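Local coordinates for HD domain protein (PDB 4LRL), which probably hydrolyses deoxyribonucleoside triphosphates such as dGTP as a metal-binding, allosterically regulated HD-domain phosphohydrolase, at residues I97-R100 against I101-F105; I27-K30 against E31-L34; T330-M333 against D334-D337. All blocks are in the same frame, centred on the assembly; numbering follows the deposited sequence.

Interaction 1 of 3, residues I97-R100 against I101-F105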
loop_
_atom_site.group_PDB
_atom_site.type_symbol
_atom_site.label_atom_id
_atom_site.label_comp_id
_atom_site.label_asym_id
_atom_site.label_seq_id
_atom_site.Cartn_x
_atom_site.Cartn_y
_atom_site.Cartn_z
ATOM N N ILE C 97 -15.288 -9.982 -10.053
ATOM C CA ILE C 97 -14.233 -10.104 -11.062
ATOM C C ILE C 97 -14.839 -10.569 -12.393
ATOM O O ILE C 97 -14.509 -10.035 -13.446
ATOM C CB ILE C 97 -13.112 -11.069 -10.604
ATOM C CG1 ILE C 97 -12.391 -10.508 -9.353
ATOM C CG2 ILE C 97 -12.146 -11.375 -11.759
ATOM C CD1 ILE C 97 -11.195 -11.348 -8.871
ATOM N N THR C 98 -15.748 -11.540 -12.315
ATOM C CA THR C 98 -16.440 -12.111 -13.470
ATOM C C THR C 98 -17.284 -11.042 -14.166
ATOM O O THR C 98 -17.325 -10.978 -15.401
ATOM C CB THR C 98 -17.339 -13.295 -13.035
ATOM O OG1 THR C 98 -16.526 -14.322 -12.462
ATOM C CG2 THR C 98 -18.080 -13.885 -14.204
ATOM N N ARG C 99 -17.940 -10.196 -13.370
ATOM C CA ARG C 99 -18.733 -9.103 -13.922
ATOM C C ARG C 99 -17.831 -8.122 -14.669
ATOM O O ARG C 99 -18.169 -7.657 -15.756
ATOM C CB ARG C 99 -19.534 -8.396 -12.830
ATOM C CG ARG C 99 -20.465 -7.315 -13.348
ATOM C CD ARG C 99 -20.876 -6.357 -12.240
ATOM N NE ARG C 99 -19.780 -5.532 -11.736
ATOM C CZ ARG C 99 -19.243 -4.478 -12.362
ATOM N NH1 ARG C 99 -19.688 -4.084 -13.556
ATOM N NH2 ARG C 99 -18.246 -3.803 -11.782
ATOM N N ARG C 100 -16.665 -7.830 -14.101
ATOM C CA ARG C 100 -15.738 -6.904 -14.756
ATOM C C ARG C 100 -15.248 -7.467 -16.083
ATOM O O ARG C 100 -15.144 -6.726 -17.064
ATOM C CB ARG C 100 -14.583 -6.528 -13.828
ATOM C CG ARG C 100 -15.049 -5.655 -12.673
ATOM C CD ARG C 100 -13.976 -5.379 -11.652
ATOM N NE ARG C 100 -14.576 -4.791 -10.450
ATOM C CZ ARG C 100 -13.907 -4.270 -9.419
ATOM N NH1 ARG C 100 -14.578 -3.771 -8.388
ATOM N NH2 ARG C 100 -12.576 -4.238 -9.414
ATOM N N ILE C 101 -14.988 -8.777 -16.111
ATOM C CA ILE C 101 -14.524 -9.461 -17.328
ATOM C C ILE C 101 -15.587 -9.465 -18.429
ATOM O O ILE C 101 -15.285 -9.156 -19.578
ATOM C CB ILE C 101 -14.034 -10.918 -17.040
ATOM C CG1 ILE C 101 -12.886 -10.883 -16.033
ATOM C CG2 ILE C 101 -13.595 -11.617 -18.334
ATOM C CD1 ILE C 101 -12.394 -12.240 -15.566
ATOM N N CYS C 102 -16.824 -9.812 -18.058
ATOM C CA CYS C 102 -17.956 -9.815 -18.975
ATOM C C CYS C 102 -18.195 -8.432 -19.566
ATOM O O CYS C 102 -18.501 -8.298 -20.750
ATOM C CB CYS C 102 -19.215 -10.289 -18.258
ATOM S SG CYS C 102 -19.234 -12.041 -17.858
ATOM N N GLU C 103 -18.047 -7.416 -18.724
ATOM C CA GLU C 103 -18.202 -6.025 -19.115
ATOM C C GLU C 103 -17.168 -5.651 -20.184
ATOM O O GLU C 103 -17.519 -5.101 -21.228
ATOM C CB GLU C 103 -18.068 -5.130 -17.877
ATOM C CG GLU C 103 -18.465 -3.691 -18.091
ATOM C CD GLU C 103 -19.973 -3.460 -18.085
ATOM O OE1 GLU C 103 -20.710 -4.224 -17.429
ATOM O OE2 GLU C 103 -20.420 -2.491 -18.730
ATOM N N ILE C 104 -15.906 -5.980 -19.917
ATOM C CA ILE C 104 -14.803 -5.761 -20.856
ATOM C C ILE C 104 -15.004 -6.570 -22.145
ATOM O O ILE C 104 -14.812 -6.057 -23.248
ATOM C CB ILE C 104 -13.442 -6.105 -20.182
ATOM C CG1 ILE C 104 -13.092 -5.046 -19.128
ATOM C CG2 ILE C 104 -12.318 -6.214 -21.198
ATOM C CD1 ILE C 104 -12.109 -5.528 -18.053
ATOM N N PHE C 105 -15.407 -7.828 -21.989
ATOM C CA PHE C 105 -15.649 -8.724 -23.119
ATOM C C PHE C 105 -16.733 -8.160 -24.016
ATOM O O PHE C 105 -16.613 -8.199 -25.246
ATOM C CB PHE C 105 -16.066 -10.110 -22.621
ATOM C CG PHE C 105 -14.912 -11.039 -22.320
ATOM C CD1 PHE C 105 -15.131 -12.413 -22.215
ATOM C CD2 PHE C 105 -13.610 -10.554 -22.159
ATOM C CE1 PHE C 105 -14.085 -13.295 -21.938
ATOM C CE2 PHE C 105 -12.551 -11.424 -21.882
ATOM C CZ PHE C 105 -12.791 -12.804 -21.773
#
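R99 and E103, one turn apart on the same helix, send out side chains that run alongside each other in the same direction, a worked example of how i to i+4 spacing brings residues together along one face. Their charged ends stop short of a salt bridge: E103 OE1 lies 4.0 Å from R99 NH1, at the edge of the guanidinium and near its plane, and the carboxylate is turned by 50° from that plane. R99 has CG anti to the backbone N (chi1 -176°) and then bends at chi3, which carries its tip back toward the segment 101-105. Both ends have firmer partners, R99 NH2 pairing with E96 and E103 OE2 with R107, so the two residues form the middle of a longer row of alternating charges.

I97 and I101 meet differently. The two isoleucine side chains pass at a slant, I97 CG2 coming 3.9 Å from I101 CD1, while I101 CG1 rests 3.2 Å from I97 O. The other branch of I101, CG2, sits 3.6 Å above the centre of the F105 ring and covers one of its faces, so that the apolar contact continues to F105. C102 SG comes within 3.3 Å of T98 O, the same carbonyl that accepts the bond from C102 N at 2.9 Å. That bond is one of four successive alpha-helical ones, from I101 N to I97 O through I104 N to R100 O.

The stretch belongs to helix 87-108 of the HD domain, which also supplies the metal ligand H90. I97 packs on helix 206-219, which carries the metal-binding D207; T98 and R99 reach helix 124-133; I101, C102 and F105 meet M199 of helix 194-200; and R100, I101 and I104 touch L232 of helix 228-234.

Interaction 2 of 3, residues I27-K30 against E31-L34; sequences IPYK and EQRL
Q32 turns its side chain back over the tight turn that precedes strand 33-42 and ends on the carbonyl of I27. From the backbone outward, CB lies 3.4 Å from Y29 O. CG, placed anti to the carbonyl carbon (chi1 -79°), comes to 3.6 Å from both I27 O and P28 O. CD approaches the Y29 ring at its edge, near the ring plane, with Y29 CD1 4.3 Å away. At the tip, NE2 donates to I27 O over 3.2 Å; the N-H points at the acceptor with an angle of 160°, and the oxygen lies close to the amide plane of Q32.

Beneath this arm the chain makes a short 3-10 turn. E31 N bonds to P28 O at 2.8 Å and Q32 N to Y29 O, both donors standing well above the planes of their carbonyls. One water donates to both Y29 O and Q32 O. E31, extended beyond CG, runs alongside P28 and brings OE2 to 3.3 Å from the proline CG, while I27 CG2 rests on E31 CB.

Y29 points the other way, its OH bonded to D57 and its ring in a cation-pi contact with R174. The chemistry is thus chiefly amide to carbonyl: main-chain bonds, one glutamine arm and a bridging water secure a largely exposed N-terminal turn, with little apolar packing between its halves.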
loop_
_atom_site.group_PDB
_atom_site.type_symbol
_atom_site.label_atom_id
_atom_site.label_comp_id
_atom_site.label_asym_id
_atom_site.label_seq_id
_atom_site.Cartn_x
_atom_site.Cartn_y
_atom_site.Cartn_z
ATOM N N ILE C 27 -41.555 -7.209 -16.596
ATOM C CA ILE C 27 -40.400 -7.647 -17.374
ATOM C C ILE C 27 -40.002 -9.056 -16.915
ATOM O O ILE C 27 -40.028 -9.345 -15.714
ATOM C CB ILE C 27 -39.193 -6.672 -17.206
ATOM C CG1 ILE C 27 -39.626 -5.206 -17.361
ATOM C CG2 ILE C 27 -38.066 -7.000 -18.187
ATOM C CD1 ILE C 27 -39.836 -4.476 -16.033
ATOM N N PRO C 28 -39.656 -9.945 -17.870
ATOM C CA PRO C 28 -39.183 -11.288 -17.514
ATOM C C PRO C 28 -38.013 -11.282 -16.528
ATOM O O PRO C 28 -37.103 -10.453 -16.640
ATOM C CB PRO C 28 -38.759 -11.869 -18.864
ATOM C CG PRO C 28 -39.727 -11.234 -19.832
ATOM C CD PRO C 28 -39.893 -9.821 -19.324
ATOM N N TYR C 29 -38.061 -12.211 -15.577
ATOM C CA TYR C 29 -37.107 -12.301 -14.468
ATOM C C TYR C 29 -35.634 -12.229 -14.895
ATOM O O TYR C 29 -34.837 -11.520 -14.277
ATOM C CB TYR C 29 -37.381 -13.582 -13.670
ATOM C CG TYR C 29 -36.713 -13.663 -12.313
ATOM C CD1 TYR C 29 -36.819 -12.618 -11.388
ATOM C CD2 TYR C 29 -36.005 -14.806 -11.937
ATOM C CE1 TYR C 29 -36.213 -12.702 -10.133
ATOM C CE2 TYR C 29 -35.400 -14.901 -10.684
ATOM C CZ TYR C 29 -35.507 -13.846 -9.793
ATOM O OH TYR C 29 -34.913 -13.942 -8.566
ATOM N N LYS C 30 -35.292 -12.954 -15.959
ATOM C CA LYS C 30 -33.932 -13.001 -16.503
ATOM C C LYS C 30 -33.421 -11.616 -16.923
ATOM O O LYS C 30 -32.211 -11.351 -16.893
ATOM C CB LYS C 30 -33.892 -14.002 -17.672
ATOM C CG LYS C 30 -32.786 -13.827 -18.704
ATOM C CD LYS C 30 -33.227 -14.461 -20.019
ATOM C CE LYS C 30 -32.958 -13.542 -21.209
ATOM N NZ LYS C 30 -33.969 -13.725 -22.302
ATOM N N GLU C 31 -34.353 -10.737 -17.290
ATOM C CA GLU C 31 -34.031 -9.392 -17.765
ATOM C C GLU C 31 -34.171 -8.317 -16.686
ATOM O O GLU C 31 -33.827 -7.159 -16.915
ATOM C CB GLU C 31 -34.925 -9.029 -18.950
ATOM C CG GLU C 31 -34.685 -9.831 -20.214
ATOM C CD GLU C 31 -35.761 -9.580 -21.257
ATOM O OE1 GLU C 31 -35.458 -8.921 -22.273
ATOM O OE2 GLU C 31 -36.916 -10.025 -21.058
ATOM N N GLN C 32 -34.670 -8.697 -15.512
ATOM C CA GLN C 32 -34.961 -7.730 -14.451
ATOM C C GLN C 32 -33.715 -7.045 -13.896
ATOM O O GLN C 32 -32.842 -7.688 -13.312
ATOM C CB GLN C 32 -35.767 -8.373 -13.321
ATOM C CG GLN C 32 -37.244 -8.531 -13.629
ATOM C CD GLN C 32 -38.102 -8.667 -12.382
ATOM O OE1 GLN C 32 -37.689 -8.309 -11.276
ATOM N NE2 GLN C 32 -39.310 -9.180 -12.559
ATOM N N ARG C 33 -33.653 -5.733 -14.106
ATOM C CA ARG C 33 -32.593 -4.883 -13.572
ATOM C C ARG C 33 -33.091 -4.143 -12.339
ATOM O O ARG C 33 -34.268 -3.801 -12.253
ATOM C CB ARG C 33 -32.125 -3.876 -14.629
ATOM C CG ARG C 33 -30.768 -4.179 -15.249
ATOM C CD ARG C 33 -30.860 -5.206 -16.365
ATOM N NE ARG C 33 -29.540 -5.581 -16.879
ATOM C CZ ARG C 33 -29.337 -6.369 -17.934
ATOM N NH1 ARG C 33 -30.368 -6.875 -18.602
ATOM N NH2 ARG C 33 -28.100 -6.653 -18.326
ATOM N N LEU C 34 -32.194 -3.905 -11.386
ATOM C CA LEU C 34 -32.531 -3.161 -10.177
ATOM C C LEU C 34 -32.698 -1.684 -10.509
ATOM O O LEU C 34 -31.950 -1.163 -11.343
ATOM C CB LEU C 34 -31.444 -3.334 -9.113
ATOM C CG LEU C 34 -31.268 -4.722 -8.490
ATOM C CD1 LEU C 34 -29.976 -4.784 -7.696
ATOM C CD2 LEU C 34 -32.463 -5.090 -7.616
HETATM O O HOH W 1 -32.228 -10.229 -13.396
#

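Interaction 3 of 3, residues T330-M333 against D334-D337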
loop_
_atom_site.group_PDB
_atom_site.type_symbol
_atom_site.label_atom_id
_atom_site.label_comp_id
_atom_site.label_asym_id
_atom_site.label_seq_id
_atom_site.Cartn_x
_atom_site.Cartn_y
_atom_site.Cartn_z
ATOM N N THR C 330 -16.352 -27.364 22.483
ATOM C CA THR C 330 -16.414 -26.849 23.848
ATOM C C THR C 330 -17.081 -27.835 24.820
ATOM O O THR C 330 -16.545 -28.083 25.897
ATOM C CB THR C 330 -17.078 -25.455 23.894
ATOM O OG1 THR C 330 -16.299 -24.548 23.105
ATOM C CG2 THR C 330 -17.180 -24.924 25.328
ATOM N N GLN C 331 -18.223 -28.411 24.436
ATOM C CA GLN C 331 -18.856 -29.445 25.267
ATOM C C GLN C 331 -17.927 -30.643 25.396
ATOM O O GLN C 331 -17.774 -31.191 26.482
ATOM C CB GLN C 331 -20.179 -29.941 24.683
ATOM C CG GLN C 331 -21.244 -28.900 24.348
ATOM C CD GLN C 331 -22.188 -29.424 23.264
ATOM O OE1 GLN C 331 -22.048 -30.568 22.807
ATOM N NE2 GLN C 331 -23.139 -28.594 22.839
ATOM N N TRP C 332 -17.298 -31.035 24.287
ATOM C CA TRP C 332 -16.446 -32.240 24.253
ATOM C C TRP C 332 -15.242 -32.181 25.184
ATOM O O TRP C 332 -14.724 -33.218 25.599
ATOM C CB TRP C 332 -15.981 -32.580 22.830
ATOM C CG TRP C 332 -17.093 -32.940 21.882
ATOM C CD1 TRP C 332 -18.409 -33.131 22.188
ATOM C CD2 TRP C 332 -16.973 -33.187 20.475
ATOM N NE1 TRP C 332 -19.117 -33.458 21.062
ATOM C CE2 TRP C 332 -18.262 -33.505 19.995
ATOM C CE3 TRP C 332 -15.899 -33.180 19.574
ATOM C CZ2 TRP C 332 -18.512 -33.804 18.650
ATOM C CZ3 TRP C 332 -16.148 -33.477 18.232
ATOM C CH2 TRP C 332 -17.444 -33.780 17.785
ATOM N N MET C 333 -14.799 -30.969 25.508
ATOM C CA MET C 333 -13.747 -30.781 26.505
ATOM C C MET C 333 -14.078 -31.492 27.823
ATOM O O MET C 333 -13.175 -31.866 28.566
ATOM C CB MET C 333 -13.470 -29.289 26.736
ATOM C CG MET C 333 -12.487 -28.674 25.726
ATOM S SD MET C 333 -12.082 -26.925 26.012
ATOM C CE MET C 333 -11.425 -26.983 27.685
ATOM N N ASP C 334 -15.369 -31.705 28.080
ATOM C CA ASP C 334 -15.835 -32.294 29.344
ATOM C C ASP C 334 -16.345 -33.744 29.240
ATOM O O ASP C 334 -16.819 -34.316 30.228
ATOM C CB ASP C 334 -16.891 -31.385 29.978
ATOM C CG ASP C 334 -16.379 -29.970 30.204
ATOM O OD1 ASP C 334 -15.183 -29.802 30.534
ATOM O OD2 ASP C 334 -17.174 -29.020 30.045
ATOM N N VAL C 335 -16.230 -34.326 28.045
ATOM C CA VAL C 335 -16.579 -35.727 27.782
ATOM C C VAL C 335 -15.527 -36.674 28.393
ATOM O O VAL C 335 -14.333 -36.398 28.300
ATOM C CB VAL C 335 -16.742 -35.959 26.245
ATOM C CG1 VAL C 335 -16.622 -37.445 25.860
ATOM C CG2 VAL C 335 -18.074 -35.387 25.768
ATOM N N PRO C 336 -15.962 -37.783 29.027
ATOM C CA PRO C 336 -14.991 -38.659 29.684
ATOM C C PRO C 336 -14.290 -39.632 28.727
ATOM O O PRO C 336 -14.401 -40.859 28.860
ATOM C CB PRO C 336 -15.832 -39.398 30.736
ATOM C CG PRO C 336 -17.187 -39.439 30.159
ATOM C CD PRO C 336 -17.346 -38.221 29.280
ATOM N N ASP C 337 -13.596 -39.060 27.756
ATOM C CA ASP C 337 -12.596 -39.761 26.993
ATOM C C ASP C 337 -11.392 -38.844 26.981
ATOM O O ASP C 337 -11.507 -37.663 26.653
ATOM C CB ASP C 337 -13.073 -40.036 25.570
ATOM C CG ASP C 337 -11.990 -40.674 24.709
ATOM O OD1 ASP C 337 -11.585 -41.823 25.010
ATOM O OD2 ASP C 337 -11.538 -40.022 23.738
HETATM O O HOH W 2 -12.523 -34.491 29.071
#
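D334 meets mostly backbone of the residues just before it, Q331 and M333. Its N donates to Q331 O at 2.9 Å, from above the carbonyl plane, and CB rests 3.6 Å from that same oxygen. With CG anti to its own carbonyl carbon (chi1 -57°), the carboxylate lies beside the preceding peptide, OD1 being 3.4 Å from M333 C. OD2 has a long, weak ion pair with K319 of the second subunit.

V335, the next residue, closes a type I beta turn that starts at W332: its N bonds to W332 O at 3.1 Å. The branch CG2, beside the backbone N, leans against W332, 3.9 Å from CA and 4.2 Å from CD1, meeting the indole obliquely. M333 stands at the second position of the turn, with CB against D334 N and the rest of its chain leading away. One water donates to both M333 O and V335 O, bridging the second and last residues of the turn. The chain then passes P336, the centre of an inverse gamma turn.

The turn lies in the connection between helix 322-332 and helix 338-348, in the HD-associated region. D337 caps the second helix at L340 N and pairs with R285; M333 packs on K345 and L348. W332 touches L340 as well as L282 and A286 of helix 270-291, and its NE1 is hydrogen-bonded to L299 O.

How the interactions relate
The three contacts are local, yet each reflects its place. Interaction 1 is buried inside one uninterrupted helix of the HD domain, where regular backbone bonds carry an apolar face and a row of charges. Interaction 2 is a surface turn leading into a strand, and interaction 3 a partly buried turn joining two helices; both rely on backbone hydrogen bonds between residues three apart, and each has its own bridging water, but only interaction 2 adds a hydrogen bond from a side-chain amide across its segments. Interactions 1 and 2 lie about 19 Å apart between centres without touching, whereas interaction 3, its centre about 50 Å from that of interaction 1, sits across the chain's centre from it and alone reaches another subunit.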